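Local coordinates for protein PML (Homo sapiens, PDB 6IMQ) that builds nuclear bodies, with oligomerization through its B1-box zinc finger regulating how those bodies form and, in disease, leukemogenesis, at residues 5-8 with 9-12; 36-39 with 40-44. All coordinates share one frame; numbering follows the deposited sequence.

Contact 1. Residues 5-8 with 9-12; sequences IVDA and QAVC. With ZN (zinc ion), chain H.
Val6 lays its CG1 methyl against CB of Ala10, the two carbons 3.5 Å apart, a tight fit across the foot of a type I beta turn that runs from Asp7 to Ala10. With CG1 anti to the backbone N (chi1 158°), this branch of the valine is the one carried to Ala10, whose single methyl is small enough for such a close approach. Leu29, from strand 28-30, touches both side chains, tying the turn to the body of the B-box. The turn is closed by Ala10 N donating to Asp7 O at 3.2 Å. The bond is bent, and the N-H comes from well above the carbonyl plane instead of along a lone pair. Asp7 also directs its carboxylate over the turn, with OD2 3.7 Å from Ala10 N and no hydrogen bond to it. Before the turn, Ile5 and Val6 belong to strand 3-6, which forms an antiparallel ladder with a strand of the second subunit; there Val6 meets Val6 of that subunit. After it the chain leads to Cys12, a natural soft ligand for zinc, whose SG binds the metal at 2.4 Å.

Contact 2. Residues 36-39 with 40-44; sequences EAHQ and WFLKH. With ZN (zinc ion), chain I.
His38, Gln39 and Trp40 carry most of this contact, where the end of helix 32-41 and the loop after it supply the two histidines of a Cys2His2 zinc site. With CG anti to its backbone N (chi1 168°), His38 swings its imidazole out from the side of the helix, and NE2 binds the zinc ion at 2.0 Å. His44 answers from the loop with its other nitrogen, ND1, 2.1 Å from the same zinc. The two imidazoles meet obliquely, their planes at 67°, and CB of Leu42 lies over one face of each, an aliphatic cover suited to rings whose polar edges serve the metal.

Gln39 is the second-shell partner: its OE1 accepts the N-H of His38 ND1 at 2.8 Å, in the ring plane to within 5°. This bond holds the imidazole against rotation and probably makes NE2 a stronger donor to zinc. The other amide end, NE2, donates to a water that in turn donates to His44 O, so the same side chain orients the His38 ring directly and is linked through the water to the backbone of His44. Trp40 works mainly through its backbone, N donating to Glu36 O at 3.2 Å, while CD1 of its indole lies above one face of the Phe41 ring, offset toward the rim. Leu42 N to His38 O, 2.8 Å, extends the pattern as the helix ends. Cys23 from strand 21-23 and Cys26 from the turn before strand 28-30 complete the site, placing helix 32-41 beside that hairpin.

Contacts 1 and 2 lie on opposite sides of the chain's centre, their centres about 21 Å apart and their nearest atoms about 9 Å apart. Each serves a different zinc ion, contact 1 with one ligand and contact 2 with two. Cys12 of contact 1 joins Cys15, Cys31 and Cys34, whereas the two histidines of contact 2 join Cys23 and Cys26. The ligand pairs interleave along the sequence, the cross-brace arrangement of B-box and RING domains. Helix 32-41 spans the two sites, giving Cys34 to one and His38 to the other. Both contacts also reach the second subunit, 5-8 through its beta ladder and 36-39 through Gln39 packing on Arg47 of that subunit.

Contact 1. Residues 5-8 with 9-12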
# COMPACT_ATOMS: atom_id res chain seq x y z
N ILE B 5 -3.49 -12.78 -4.27
CA ILE B 5 -2.09 -13.01 -4.58
C ILE B 5 -1.68 -12.05 -5.69
O ILE B 5 -2.37 -11.96 -6.72
CB ILE B 5 -1.82 -14.46 -4.99
CG1 ILE B 5 -2.18 -15.40 -3.85
CG2 ILE B 5 -0.36 -14.61 -5.40
CD1 ILE B 5 -1.02 -15.86 -3.02
N VAL B 6 -0.58 -11.36 -5.50
CA VAL B 6 -0.03 -10.46 -6.51
C VAL B 6 1.32 -11.04 -6.91
O VAL B 6 2.29 -10.97 -6.15
CB VAL B 6 0.08 -9.02 -6.03
CG1 VAL B 6 1.09 -8.24 -6.83
CG2 VAL B 6 -1.32 -8.37 -6.15
N ASP B 7 1.36 -11.64 -8.10
CA ASP B 7 2.54 -12.23 -8.70
C ASP B 7 3.71 -11.28 -8.79
O ASP B 7 3.55 -10.06 -8.73
CB ASP B 7 2.17 -12.73 -10.11
CG ASP B 7 1.02 -11.92 -10.74
OD1 ASP B 7 0.11 -11.51 -9.97
OD2 ASP B 7 1.00 -11.70 -11.97
N ALA B 8 4.92 -11.84 -8.96
CA ALA B 8 6.11 -11.01 -9.09
C ALA B 8 6.07 -10.19 -10.38
O ALA B 8 6.70 -9.13 -10.45
CB ALA B 8 7.37 -11.89 -9.06
N GLN B 9 5.36 -10.67 -11.39
CA GLN B 9 5.21 -9.96 -12.66
C GLN B 9 3.88 -9.22 -12.77
O GLN B 9 3.35 -9.06 -13.87
CB GLN B 9 5.36 -10.93 -13.83
CG GLN B 9 6.75 -11.52 -13.98
CD GLN B 9 6.76 -12.76 -14.85
OE1 GLN B 9 6.23 -12.77 -15.96
NE2 GLN B 9 7.35 -13.83 -14.34
N ALA B 10 3.32 -8.79 -11.64
CA ALA B 10 2.04 -8.10 -11.67
C ALA B 10 2.14 -6.84 -12.51
O ALA B 10 3.17 -6.16 -12.54
CB ALA B 10 1.59 -7.75 -10.25
N VAL B 11 1.05 -6.52 -13.20
CA VAL B 11 1.04 -5.40 -14.12
C VAL B 11 -0.11 -4.46 -13.82
O VAL B 11 -1.14 -4.85 -13.25
CB VAL B 11 0.99 -5.87 -15.59
CG1 VAL B 11 2.28 -6.58 -15.97
CG2 VAL B 11 -0.21 -6.77 -15.81
N CYS B 12 0.09 -3.19 -14.18
CA CYS B 12 -0.93 -2.17 -14.04
C CYS B 12 -2.23 -2.59 -14.73
O CYS B 12 -2.21 -3.17 -15.82
CB CYS B 12 -0.40 -0.87 -14.64
SG CYS B 12 -1.51 0.51 -14.58
ZN ZN H . -0.15 2.10 -15.70

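Contact 2. Residues 36-39 with 40-44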
# COMPACT_ATOMS: atom_id res chain seq x y z
N GLU B 36 -0.22 8.05 -10.03
CA GLU B 36 -0.26 9.50 -9.81
C GLU B 36 -1.55 10.11 -10.37
O GLU B 36 -2.12 11.03 -9.78
CB GLU B 36 0.98 10.17 -10.42
CG GLU B 36 2.28 9.53 -9.95
CD GLU B 36 3.31 10.54 -9.44
OE1 GLU B 36 3.12 11.76 -9.62
OE2 GLU B 36 4.33 10.09 -8.87
N ALA B 37 -2.04 9.60 -11.51
CA ALA B 37 -3.32 10.09 -12.03
C ALA B 37 -4.47 9.70 -11.12
O ALA B 37 -5.38 10.50 -10.86
CB ALA B 37 -3.56 9.55 -13.44
N HIS B 38 -4.46 8.47 -10.61
CA HIS B 38 -5.48 8.02 -9.68
C HIS B 38 -5.52 8.91 -8.44
O HIS B 38 -6.61 9.27 -7.96
CB HIS B 38 -5.20 6.55 -9.37
CG HIS B 38 -5.97 5.99 -8.22
ND1 HIS B 38 -5.56 6.15 -6.91
CD2 HIS B 38 -7.09 5.23 -8.17
CE1 HIS B 38 -6.42 5.54 -6.11
NE2 HIS B 38 -7.35 4.97 -6.85
N GLN B 39 -4.35 9.34 -7.96
CA GLN B 39 -4.34 10.18 -6.76
C GLN B 39 -4.85 11.60 -7.04
O GLN B 39 -5.34 12.27 -6.13
CB GLN B 39 -2.92 10.28 -6.18
CG GLN B 39 -2.26 8.96 -5.85
CD GLN B 39 -2.99 8.20 -4.77
OE1 GLN B 39 -3.89 7.40 -5.05
NE2 GLN B 39 -2.61 8.43 -3.51
N TRP B 40 -4.70 12.08 -8.27
CA TRP B 40 -5.23 13.39 -8.62
C TRP B 40 -6.76 13.36 -8.65
O TRP B 40 -7.42 14.22 -8.06
CB TRP B 40 -4.67 13.83 -9.96
CG TRP B 40 -5.15 15.17 -10.35
CD1 TRP B 40 -6.24 15.47 -11.13
CD2 TRP B 40 -4.56 16.42 -9.99
NE1 TRP B 40 -6.36 16.84 -11.27
CE2 TRP B 40 -5.34 17.44 -10.58
CE3 TRP B 40 -3.44 16.77 -9.23
CZ2 TRP B 40 -5.04 18.79 -10.42
CZ3 TRP B 40 -3.14 18.11 -9.08
CH2 TRP B 40 -3.94 19.11 -9.67
N PHE B 41 -7.32 12.34 -9.28
CA PHE B 41 -8.75 12.31 -9.57
C PHE B 41 -9.58 11.62 -8.50
O PHE B 41 -10.79 11.85 -8.46
CB PHE B 41 -8.97 11.60 -10.91
CG PHE B 41 -8.47 12.38 -12.07
CD1 PHE B 41 -9.03 13.60 -12.37
CD2 PHE B 41 -7.45 11.90 -12.87
CE1 PHE B 41 -8.60 14.34 -13.44
CE2 PHE B 41 -7.01 12.63 -13.95
CZ PHE B 41 -7.58 13.86 -14.24
N LEU B 42 -8.97 10.81 -7.65
CA LEU B 42 -9.70 10.09 -6.61
C LEU B 42 -8.99 10.28 -5.29
O LEU B 42 -7.81 10.62 -5.24
CB LEU B 42 -9.83 8.60 -6.96
CG LEU B 42 -10.55 8.33 -8.28
CD1 LEU B 42 -10.23 6.96 -8.86
CD2 LEU B 42 -12.07 8.48 -8.11
N LYS B 43 -9.72 10.08 -4.20
CA LYS B 43 -9.15 10.08 -2.86
C LYS B 43 -9.44 8.70 -2.26
O LYS B 43 -10.44 8.50 -1.57
CB LYS B 43 -9.70 11.22 -1.98
CG LYS B 43 -11.20 11.49 -2.07
CD LYS B 43 -11.50 12.82 -2.77
CE LYS B 43 -12.10 13.87 -1.82
NZ LYS B 43 -13.59 13.88 -1.78
N HIS B 44 -8.56 7.74 -2.55
CA HIS B 44 -8.70 6.36 -2.11
C HIS B 44 -7.51 5.96 -1.25
O HIS B 44 -6.38 6.39 -1.49
CB HIS B 44 -8.78 5.40 -3.30
CG HIS B 44 -10.08 5.44 -4.05
ND1 HIS B 44 -10.32 4.67 -5.17
CD2 HIS B 44 -11.22 6.14 -3.83
CE1 HIS B 44 -11.54 4.89 -5.61
NE2 HIS B 44 -12.11 5.78 -4.82
ZN ZN I . -8.75 3.73 -6.19
O HOH W 1 -3.73 6.87 -1.35